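Local coordinates for protein TRAP dicarboxylate transporter, DctP subunit (Sulfurospirillum deleyianum, PDB 4OVS) that probably delivers dicarboxylates to a TRAP membrane transporter as its periplasmic solute-binding subunit, and binds succinate, at residues Ser90-Thr95 with Arg169-His174; Ser96-Met101 with Lys129-Lys134; Phe104-Ile109 with Ala311-Phe316. One frame throughout, in Å; residues are numbered along the deposited sequence.

In the fold
From the N terminus, the long loop after strand 86-87 supplies the first segment of all three contacts. Contact 1 closes the loop from 90-95 to 169-174, at the succinate site where strand 167-170 ends. Contact 2 lies wholly within that loop, laying 96-101 on helix 123-134. Contact 3 crosses both: 104-109 falls inside the spans they close, but its partner, 311-316, lies far beyond them, between helices 299-310 and 317-330. Contacts 1 and 2 touch where Phe91 and Phe94 pack on Met101. Asp105 joins contacts 1 and 3 by taking probable hydrogen bonds from Ser92 and Ser173. One loop thus ties the binding site to the C-terminal helices.

Contact 1. Residues Ser90-Thr95 with Arg169-His174; sequences SFSKFT and RIMSSH. With SIN (succinic acid), chain C.
Lys93 and Met171 cross at about a right angle beside a bound succinate, and no direct hydrogen bond spans the two segments: succinate links them at one end and a water at the other. The site belongs to the periplasmic binding-protein fold of the TRAP family, in which an arginine holding a substrate carboxylate is a hallmark. Arg169 offers its guanidinium edge to one carboxylate in two nearly straight hydrogen bonds, NH1 to succinate O2 at 3.0 Å and NH2 to O1, both with N-H...O angles of 166°. The face of the same group lies against the backbone N of Met171, while NE is held by the carbonyl of Leu190, which fixes the rotation of the plane. With a leucine in place of Arg169, the carboxylate would probably lose both bonds and be freer to turn about its C1-C2 bond.

Lys93 starts out away from the other segment, but bends at chi2 (-74°) and again at chi4 bring NZ to succinate O1, 2.9 Å away; Asp72 forms a salt bridge with the same amine. Tyr236, Lys40 and Asn213 also bond the ligand. Met171, a selenomethionine here, runs beside this carboxylate, with CG 3.2 Å from succinate O1; its unbranched chain can lie between Ser90, Ser92 and the ligand. Its SE lies 3.4 Å from Ser90 OG, and CE reaches Ser92 OG. Small serines leave room for it, and the hydroxyls of Ser92 and Ser173 both turn to the Asp105 carboxylate. Farther along, Thr95 OG1 bonds back to Ser92 O, which also receives Thr95 N from the same face of its plane. The water donates to Thr95 OG1 at 2.7 Å and accepts from His174 N at 3.2 Å.

Contact 2. Residues Ser96-Met101 with Lys129-Lys134; sequences SLVPEM and KDKVSK
Where Val98 meets Val132, with CA atoms 6.6 Å apart, an irregular chain entering the 3-10 turn that begins at Pro99 runs against residues 129-134 of helix 123-134. This is loop-on-helix packing within the periplasmic binding-protein fold; the side chain of Met101 is about 13 Å from the bound succinate. Val98, beta-branched and compact, straddles the helix surface: CG1 rests 3.9 Å from Lys131 CB, and CG2 faces Val132 CG2. The long aliphatic chain of Lys131 suits this border position, since its methylenes cover Val98 while its amine goes on to meet a charge.

A bend at chi4 (-87°), after an otherwise extended chain, swings Lys131 NZ to Glu100 OE1, making a salt bridge that is long at 3.3 Å. The amine comes from above the carboxylate plane, 68° out of it. Together these suggest attraction by charge more than a well-directed bond. On the buried side Met101, also a selenomethionine, crosses Val132 at about a right angle, with Phe94 touching both. A flexible chain, bent at chi2 and chi3, can bring its methyl up to the valine, and the packing is tight: Met101 CE lies 3.4 Å from Val132 CG2.

Contact 3. Residues Phe104-Ile109 with Ala311-Phe316; sequences FDLPFI and AIYPQF
A type II beta turn from Leu106 to Ile109 forms the near side of this contact, and Tyr313, in the connection between helices 299-310 and 317-330, reaches across to it. The phenol OH donates to Pro107 O at 2.9 Å. That carbonyl belongs to the central peptide of the turn; the turn's own closing bond uses Leu106 O, so Pro107 O is not taken by it and receives the phenol. The hydroxyl approaches from above the carbonyl plane, 42° out of it, while the oxygen itself sits at the edge of the tyrosine ring.

Leucine suits the position before the proline because its branched chain can cover an aromatic surface: Leu106 CG lies over one face of the Tyr313 ring, with CB 3.9 Å from CE1. Ile109, at the end of the turn, adds its CD1 methyl 4.1 Å from Tyr313 CE2. A tyrosine therefore does two things here, giving Leu106 a flat face to pack on and bringing a donor to the carbonyl of a buried residue. Alongside it, Ile312 has CG1 between its backbone N and carbonyl carbon (chi1 76°), and the extended end of the chain places CD1 3.7 Å from Pro107 CD, against the rim of the proline ring. Helix 317-330 covers Leu106 and Ile109 through Ile325, and Phe108 packs on helix 299-310.

Within the turn, Ile109 N makes a weak bond of 3.4 Å back to Leu106 O. Proline, with its fixed phi, fits the second position. The third is more often glycine or asparagine, so Phe108 is a less usual occupant; its positive phi of 67°, combined with the extended Pro107 before it, marks a type II beta turn.

Contact 1. Residues Ser90-Thr95 with Arg169-His174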
loop_
_atom_site.group_PDB
_atom_site.type_symbol
_atom_site.label_atom_id
_atom_site.label_comp_id
_atom_site.label_asym_id
_atom_site.label_seq_id
_atom_site.Cartn_x
_atom_site.Cartn_y
_atom_site.Cartn_z
ATOM N N SER A 90 -3.492 2.766 -1.433
ATOM C CA SER A 90 -2.093 2.573 -1.819
ATOM C C SER A 90 -1.831 3.293 -3.162
ATOM O O SER A 90 -2.757 3.592 -3.904
ATOM C CB SER A 90 -1.745 1.111 -1.948
ATOM O OG SER A 90 -2.361 0.574 -3.091
ATOM N N PHE A 91 -0.561 3.559 -3.459
ATOM C CA PHE A 91 -0.190 4.299 -4.661
ATOM C C PHE A 91 -0.803 3.678 -5.919
ATOM O O PHE A 91 -1.262 4.365 -6.831
ATOM C CB PHE A 91 1.354 4.373 -4.776
ATOM C CG PHE A 91 2.047 5.015 -3.568
ATOM C CD1 PHE A 91 1.425 6.009 -2.847
ATOM C CD2 PHE A 91 3.282 4.572 -3.144
ATOM C CE1 PHE A 91 2.019 6.554 -1.740
ATOM C CE2 PHE A 91 3.883 5.102 -2.027
ATOM C CZ PHE A 91 3.271 6.105 -1.340
ATOM N N SER A 92 -0.761 2.371 -5.999
ATOM C CA SER A 92 -1.299 1.656 -7.180
ATOM C C SER A 92 -2.755 2.009 -7.461
ATOM O O SER A 92 -3.200 1.979 -8.603
ATOM C CB SER A 92 -1.254 0.128 -6.980
ATOM O OG SER A 92 0.071 -0.384 -6.906
ATOM N N LYS A 93 -3.496 2.311 -6.406
ATOM C CA LYS A 93 -4.910 2.551 -6.491
ATOM C C LYS A 93 -5.200 3.884 -7.207
ATOM O O LYS A 93 -6.294 4.093 -7.684
ATOM C CB LYS A 93 -5.527 2.542 -5.095
ATOM C CG LYS A 93 -5.260 1.292 -4.272
ATOM C CD LYS A 93 -6.059 0.081 -4.714
ATOM C CE LYS A 93 -5.380 -1.235 -4.300
ATOM N NZ LYS A 93 -5.413 -1.527 -2.856
ATOM N N PHE A 94 -4.201 4.757 -7.299
ATOM C CA PHE A 94 -4.331 6.048 -7.982
ATOM C C PHE A 94 -3.934 6.017 -9.457
ATOM O O PHE A 94 -4.100 7.005 -10.184
ATOM C CB PHE A 94 -3.430 7.094 -7.304
ATOM C CG PHE A 94 -3.879 7.501 -5.909
ATOM C CD1 PHE A 94 -4.780 8.542 -5.725
ATOM C CD2 PHE A 94 -3.384 6.852 -4.789
ATOM C CE1 PHE A 94 -5.179 8.929 -4.474
ATOM C CE2 PHE A 94 -3.787 7.237 -3.509
ATOM C CZ PHE A 94 -4.677 8.263 -3.351
ATOM N N THR A 95 -3.382 4.905 -9.909
ATOM C CA THR A 95 -2.686 4.926 -11.192
ATOM C C THR A 95 -3.583 5.080 -12.423
ATOM O O THR A 95 -3.087 5.417 -13.483
ATOM C CB THR A 95 -1.715 3.724 -11.342
ATOM O OG1 THR A 95 -2.437 2.481 -11.406
ATOM C CG2 THR A 95 -0.708 3.707 -10.157
ATOM N N ARG A 169 -2.000 -12.656 -8.017
ATOM C CA ARG A 169 -2.819 -11.468 -7.790
ATOM C C ARG A 169 -1.941 -10.207 -7.820
ATOM O O ARG A 169 -0.832 -10.213 -7.292
ATOM C CB ARG A 169 -3.514 -11.558 -6.428
ATOM C CG ARG A 169 -4.518 -10.437 -6.149
ATOM C CD ARG A 169 -3.865 -9.346 -5.339
ATOM N NE ARG A 169 -4.686 -8.150 -5.196
ATOM C CZ ARG A 169 -4.438 -7.194 -4.302
ATOM N NH1 ARG A 169 -3.414 -7.339 -3.464
ATOM N NH2 ARG A 169 -5.210 -6.093 -4.243
ATOM N N ILE A 170 -2.438 -9.138 -8.431
ATOM C CA ILE A 170 -1.827 -7.807 -8.309
ATOM C C ILE A 170 -2.882 -6.752 -8.027
ATOM O O ILE A 170 -4.066 -6.946 -8.300
ATOM C CB ILE A 170 -1.146 -7.361 -9.592
ATOM C CG1 ILE A 170 -2.115 -7.466 -10.770
ATOM C CG2 ILE A 170 0.076 -8.201 -9.845
ATOM C CD1 ILE A 170 -1.575 -6.799 -12.049
HETATM N N MSE A 171 -2.445 -5.627 -7.499
HETATM C CA MSE A 171 -3.253 -4.417 -7.507
HETATM C C MSE A 171 -3.298 -3.864 -8.936
HETATM O O MSE A 171 -2.501 -4.284 -9.803
HETATM C CB MSE A 171 -2.640 -3.393 -6.578
HETATM C CG MSE A 171 -2.542 -3.821 -5.103
HETATM SE SE MSE A 171 -1.417 -2.514 -4.064
HETATM C CE MSE A 171 0.330 -2.917 -4.841
ATOM N N SER A 172 -4.205 -2.915 -9.176
ATOM C CA SER A 172 -4.502 -2.488 -10.540
ATOM C C SER A 172 -3.514 -1.468 -11.032
ATOM O O SER A 172 -3.747 -0.277 -10.922
ATOM C CB SER A 172 -5.884 -1.860 -10.643
ATOM O OG SER A 172 -6.187 -1.605 -12.015
ATOM N N SER A 173 -2.426 -1.944 -11.609
ATOM C CA SER A 173 -1.349 -1.080 -12.010
ATOM C C SER A 173 -0.614 -1.676 -13.180
ATOM O O SER A 173 -0.166 -2.818 -13.108
ATOM C CB SER A 173 -0.362 -0.942 -10.857
ATOM O OG SER A 173 0.841 -0.337 -11.313
ATOM N N HIS A 174 -0.455 -0.907 -14.252
ATOM C CA HIS A 174 0.242 -1.414 -15.432
ATOM C C HIS A 174 1.688 -1.752 -15.117
ATOM O O HIS A 174 2.246 -2.671 -15.697
ATOM C CB HIS A 174 0.148 -0.442 -16.608
ATOM C CG HIS A 174 -1.258 -0.190 -17.048
ATOM N ND1 HIS A 174 -1.754 1.076 -17.269
ATOM C CD2 HIS A 174 -2.277 -1.045 -17.301
ATOM C CE1 HIS A 174 -3.017 0.992 -17.649
ATOM N NE2 HIS A 174 -3.359 -0.284 -17.672
HETATM C C1 SIN C . -3.197 -4.243 -1.577
HETATM O O1 SIN C . -4.173 -4.048 -2.356
HETATM O O2 SIN C . -2.412 -5.210 -1.669
HETATM C C2 SIN C . -2.901 -3.195 -0.528
HETATM C C3 SIN C . -4.004 -3.094 0.515
HETATM C C4 SIN C . -3.562 -1.972 1.425
HETATM O O3 SIN C . -4.180 -0.873 1.465
HETATM O O4 SIN C . -2.538 -2.164 2.122
HETATM O O HOH W 1 -2.161 1.815 -14.042
#

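Contact 2. Residues Ser96-Met101 with Lys129-Lys134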
loop_
_atom_site.group_PDB
_atom_site.type_symbol
_atom_site.label_atom_id
_atom_site.label_comp_id
_atom_site.label_asym_id
_atom_site.label_seq_id
_atom_site.Cartn_x
_atom_site.Cartn_y
_atom_site.Cartn_z
ATOM N N SER A 96 -4.888 4.866 -12.293
ATOM C CA SER A 96 -5.772 5.173 -13.407
ATOM C C SER A 96 -6.086 6.680 -13.503
ATOM O O SER A 96 -6.236 7.179 -14.592
ATOM C CB SER A 96 -7.064 4.354 -13.364
ATOM O OG SER A 96 -7.885 4.697 -12.260
ATOM N N LEU A 97 -6.186 7.383 -12.371
ATOM C CA LEU A 97 -6.405 8.831 -12.321
ATOM C C LEU A 97 -5.122 9.590 -12.583
ATOM O O LEU A 97 -5.122 10.636 -13.244
ATOM C CB LEU A 97 -6.894 9.230 -10.918
ATOM C CG LEU A 97 -8.126 8.435 -10.510
ATOM C CD1 LEU A 97 -8.590 8.787 -9.109
ATOM C CD2 LEU A 97 -9.232 8.645 -11.513
ATOM N N VAL A 98 -4.035 9.087 -11.998
ATOM C CA VAL A 98 -2.715 9.709 -12.126
ATOM C C VAL A 98 -1.660 8.684 -12.490
ATOM O O VAL A 98 -0.993 8.121 -11.601
ATOM C CB VAL A 98 -2.260 10.379 -10.832
ATOM C CG1 VAL A 98 -0.862 10.970 -11.012
ATOM C CG2 VAL A 98 -3.253 11.458 -10.400
ATOM N N PRO A 99 -1.509 8.422 -13.795
ATOM C CA PRO A 99 -0.555 7.435 -14.299
ATOM C C PRO A 99 0.816 7.528 -13.665
ATOM O O PRO A 99 1.438 6.485 -13.396
ATOM C CB PRO A 99 -0.490 7.747 -15.787
ATOM C CG PRO A 99 -1.854 8.265 -16.115
ATOM C CD PRO A 99 -2.387 8.930 -14.860
ATOM N N GLU A 100 1.270 8.743 -13.380
ATOM C CA GLU A 100 2.630 8.945 -12.879
ATOM C C GLU A 100 2.851 8.328 -11.496
ATOM O O GLU A 100 3.988 8.073 -11.100
ATOM C CB GLU A 100 3.001 10.447 -12.850
ATOM C CG GLU A 100 3.041 11.115 -14.211
ATOM C CD GLU A 100 1.686 11.646 -14.644
ATOM O OE1 GLU A 100 1.622 12.619 -15.435
ATOM O OE2 GLU A 100 0.673 11.080 -14.194
HETATM N N MSE A 101 1.776 8.111 -10.752
HETATM C CA MSE A 101 1.922 7.509 -9.433
HETATM C C MSE A 101 2.538 6.114 -9.571
HETATM O O MSE A 101 3.018 5.539 -8.594
HETATM C CB MSE A 101 0.585 7.421 -8.726
HETATM C CG MSE A 101 0.700 7.081 -7.247
HETATM SE SE MSE A 101 1.300 8.572 -6.146
HETATM C CE MSE A 101 -0.279 9.661 -6.381
ATOM N N LYS A 129 1.473 14.567 -5.240
ATOM C CA LYS A 129 0.333 15.106 -4.492
ATOM C C LYS A 129 -0.433 16.113 -5.364
ATOM O O LYS A 129 -1.657 16.124 -5.421
ATOM C CB LYS A 129 0.796 15.844 -3.221
ATOM C CG LYS A 129 1.346 14.991 -2.112
ATOM C CD LYS A 129 1.470 15.796 -0.840
ATOM C CE LYS A 129 2.113 14.988 0.239
ATOM N NZ LYS A 129 2.191 15.707 1.558
ATOM N N ASP A 130 0.308 16.999 -6.009
ATOM C CA ASP A 130 -0.330 18.091 -6.732
ATOM C C ASP A 130 -1.204 17.550 -7.861
ATOM O O ASP A 130 -2.274 18.086 -8.166
ATOM C CB ASP A 130 0.712 19.082 -7.262
ATOM C CG ASP A 130 1.321 19.945 -6.156
ATOM O OD1 ASP A 130 0.863 19.895 -4.982
ATOM O OD2 ASP A 130 2.259 20.714 -6.475
ATOM N N LYS A 131 -0.752 16.469 -8.468
ATOM C CA LYS A 131 -1.508 15.820 -9.542
ATOM C C LYS A 131 -2.822 15.220 -9.046
ATOM O O LYS A 131 -3.833 15.267 -9.722
ATOM C CB LYS A 131 -0.650 14.738 -10.200
ATOM C CG LYS A 131 0.564 15.320 -10.923
ATOM C CD LYS A 131 1.324 14.273 -11.732
ATOM C CE LYS A 131 2.499 14.881 -12.465
ATOM N NZ LYS A 131 2.068 15.392 -13.778
ATOM N N VAL A 132 -2.782 14.636 -7.862
ATOM C CA VAL A 132 -3.960 14.038 -7.252
ATOM C C VAL A 132 -4.916 15.157 -6.883
ATOM O O VAL A 132 -6.121 15.054 -7.077
ATOM C CB VAL A 132 -3.555 13.244 -5.994
ATOM C CG1 VAL A 132 -4.785 12.742 -5.218
ATOM C CG2 VAL A 132 -2.637 12.089 -6.404
ATOM N N SER A 133 -4.366 16.239 -6.360
ATOM C CA SER A 133 -5.185 17.388 -6.044
ATOM C C SER A 133 -5.956 17.895 -7.268
ATOM O O SER A 133 -7.079 18.352 -7.131
ATOM C CB SER A 133 -4.322 18.502 -5.454
ATOM O OG SER A 133 -3.738 18.043 -4.244
ATOM N N LYS A 134 -5.370 17.815 -8.457
ATOM C CA LYS A 134 -6.054 18.335 -9.646
ATOM C C LYS A 134 -7.199 17.445 -10.117
ATOM O O LYS A 134 -8.103 17.928 -10.776
ATOM C CB LYS A 134 -5.092 18.530 -10.820
ATOM C CG LYS A 134 -4.044 19.584 -10.608
ATOM C CD LYS A 134 -3.212 19.753 -11.865
ATOM C CE LYS A 134 -2.684 18.411 -12.377
ATOM N NZ LYS A 134 -1.524 18.546 -13.327
#

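Contact 3. Residues Phe104-Ile109 with Ala311-Phe316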
loop_
_atom_site.group_PDB
_atom_site.type_symbol
_atom_site.label_atom_id
_atom_site.label_comp_id
_atom_site.label_asym_id
_atom_site.label_seq_id
_atom_site.Cartn_x
_atom_site.Cartn_y
_atom_site.Cartn_z
ATOM N N PHE A 104 6.166 4.968 -7.985
ATOM C CA PHE A 104 6.444 4.365 -6.689
ATOM C C PHE A 104 6.224 2.815 -6.664
ATOM O O PHE A 104 6.604 2.140 -5.713
ATOM C CB PHE A 104 5.540 5.006 -5.641
ATOM C CG PHE A 104 5.717 6.494 -5.478
ATOM C CD1 PHE A 104 6.887 7.131 -5.859
ATOM C CD2 PHE A 104 4.708 7.260 -4.902
ATOM C CE1 PHE A 104 7.056 8.496 -5.679
ATOM C CE2 PHE A 104 4.871 8.648 -4.724
ATOM C CZ PHE A 104 6.040 9.253 -5.102
ATOM N N ASP A 105 5.621 2.270 -7.714
ATOM C CA ASP A 105 5.460 0.823 -7.890
ATOM C C ASP A 105 6.623 0.159 -8.620
ATOM O O ASP A 105 6.715 -1.056 -8.653
ATOM C CB ASP A 105 4.231 0.524 -8.744
ATOM C CG ASP A 105 2.969 0.520 -7.967
ATOM O OD1 ASP A 105 3.029 0.590 -6.716
ATOM O OD2 ASP A 105 1.909 0.448 -8.625
ATOM N N LEU A 106 7.488 0.938 -9.257
ATOM C CA LEU A 106 8.549 0.330 -10.062
ATOM C C LEU A 106 9.416 -0.577 -9.207
ATOM O O LEU A 106 9.763 -0.239 -8.088
ATOM C CB LEU A 106 9.409 1.396 -10.705
ATOM C CG LEU A 106 8.739 2.203 -11.809
ATOM C CD1 LEU A 106 9.580 3.459 -12.113
ATOM C CD2 LEU A 106 8.538 1.322 -13.063
ATOM N N PRO A 107 9.748 -1.754 -9.722
ATOM C CA PRO A 107 10.516 -2.688 -8.893
ATOM C C PRO A 107 11.927 -2.192 -8.567
ATOM O O PRO A 107 12.656 -1.773 -9.438
ATOM C CB PRO A 107 10.537 -3.970 -9.723
ATOM C CG PRO A 107 10.096 -3.589 -11.094
ATOM C CD PRO A 107 9.229 -2.374 -10.943
ATOM N N PHE A 108 12.267 -2.209 -7.281
ATOM C CA PHE A 108 13.577 -1.796 -6.801
ATOM C C PHE A 108 13.895 -0.311 -6.954
ATOM O O PHE A 108 15.052 0.064 -6.869
ATOM C CB PHE A 108 14.683 -2.611 -7.455
ATOM C CG PHE A 108 14.638 -4.061 -7.086
ATOM C CD1 PHE A 108 15.183 -4.499 -5.897
ATOM C CD2 PHE A 108 14.016 -4.975 -7.907
ATOM C CE1 PHE A 108 15.129 -5.837 -5.525
ATOM C CE2 PHE A 108 13.961 -6.335 -7.548
ATOM C CZ PHE A 108 14.519 -6.760 -6.355
ATOM N N ILE A 109 12.883 0.534 -7.113
ATOM C CA ILE A 109 13.128 1.972 -7.257
ATOM C C ILE A 109 13.631 2.608 -5.935
ATOM O O ILE A 109 14.472 3.506 -5.936
ATOM C CB ILE A 109 11.875 2.718 -7.830
ATOM C CG1 ILE A 109 12.209 4.182 -8.150
ATOM C CG2 ILE A 109 10.728 2.704 -6.867
ATOM C CD1 ILE A 109 12.476 4.463 -9.592
ATOM N N ALA A 311 14.141 -4.249 -16.164
ATOM C CA ALA A 311 14.098 -4.189 -17.621
ATOM C C ALA A 311 12.805 -3.560 -18.118
ATOM O O ALA A 311 12.710 -3.161 -19.264
ATOM C CB ALA A 311 14.280 -5.600 -18.230
ATOM N N ILE A 312 11.810 -3.461 -17.241
ATOM C CA ILE A 312 10.515 -2.929 -17.629
ATOM C C ILE A 312 10.459 -1.379 -17.645
ATOM O O ILE A 312 9.496 -0.800 -18.164
ATOM C CB ILE A 312 9.414 -3.455 -16.698
ATOM C CG1 ILE A 312 9.446 -2.733 -15.348
ATOM C CG2 ILE A 312 9.544 -4.994 -16.478
ATOM C CD1 ILE A 312 8.286 -3.103 -14.444
ATOM N N TYR A 313 11.455 -0.711 -17.061
ATOM C CA TYR A 313 11.355 0.745 -16.842
ATOM C C TYR A 313 11.066 1.512 -18.150
ATOM O O TYR A 313 10.230 2.423 -18.175
ATOM C CB TYR A 313 12.629 1.313 -16.193
ATOM C CG TYR A 313 12.799 1.141 -14.683
ATOM C CD1 TYR A 313 12.254 0.066 -13.998
ATOM C CD2 TYR A 313 13.551 2.055 -13.957
ATOM C CE1 TYR A 313 12.444 -0.084 -12.607
ATOM C CE2 TYR A 313 13.743 1.914 -12.593
ATOM C CZ TYR A 313 13.197 0.840 -11.921
ATOM O OH TYR A 313 13.404 0.745 -10.551
ATOM N N PRO A 314 11.775 1.173 -19.237
ATOM C CA PRO A 314 11.586 1.998 -20.437
ATOM C C PRO A 314 10.173 1.977 -21.011
ATOM O O PRO A 314 9.736 2.952 -21.606
ATOM C CB PRO A 314 12.587 1.403 -21.419
ATOM C CG PRO A 314 13.701 0.944 -20.545
ATOM C CD PRO A 314 13.032 0.408 -19.297
ATOM N N GLN A 315 9.464 0.880 -20.839
ATOM C CA GLN A 315 8.063 0.804 -21.241
ATOM C C GLN A 315 7.255 1.967 -20.649
ATOM O O GLN A 315 6.185 2.299 -21.157
ATOM C CB GLN A 315 7.440 -0.509 -20.736
ATOM C CG GLN A 315 8.239 -1.773 -21.050
ATOM C CD GLN A 315 7.499 -3.016 -20.614
ATOM O OE1 GLN A 315 6.276 -2.995 -20.439
ATOM N NE2 GLN A 315 8.231 -4.096 -20.410
ATOM N N PHE A 316 7.766 2.573 -19.573
ATOM C CA PHE A 316 7.002 3.543 -18.800
ATOM C C PHE A 316 7.556 4.985 -18.815
ATOM O O PHE A 316 7.034 5.858 -18.108
ATOM C CB PHE A 316 6.870 3.037 -17.356
ATOM C CG PHE A 316 6.130 1.756 -17.251
ATOM C CD1 PHE A 316 4.756 1.750 -17.208
ATOM C CD2 PHE A 316 6.802 0.547 -17.249
ATOM C CE1 PHE A 316 4.053 0.548 -17.137
ATOM C CE2 PHE A 316 6.111 -0.659 -17.174
ATOM C CZ PHE A 316 4.738 -0.658 -17.113
#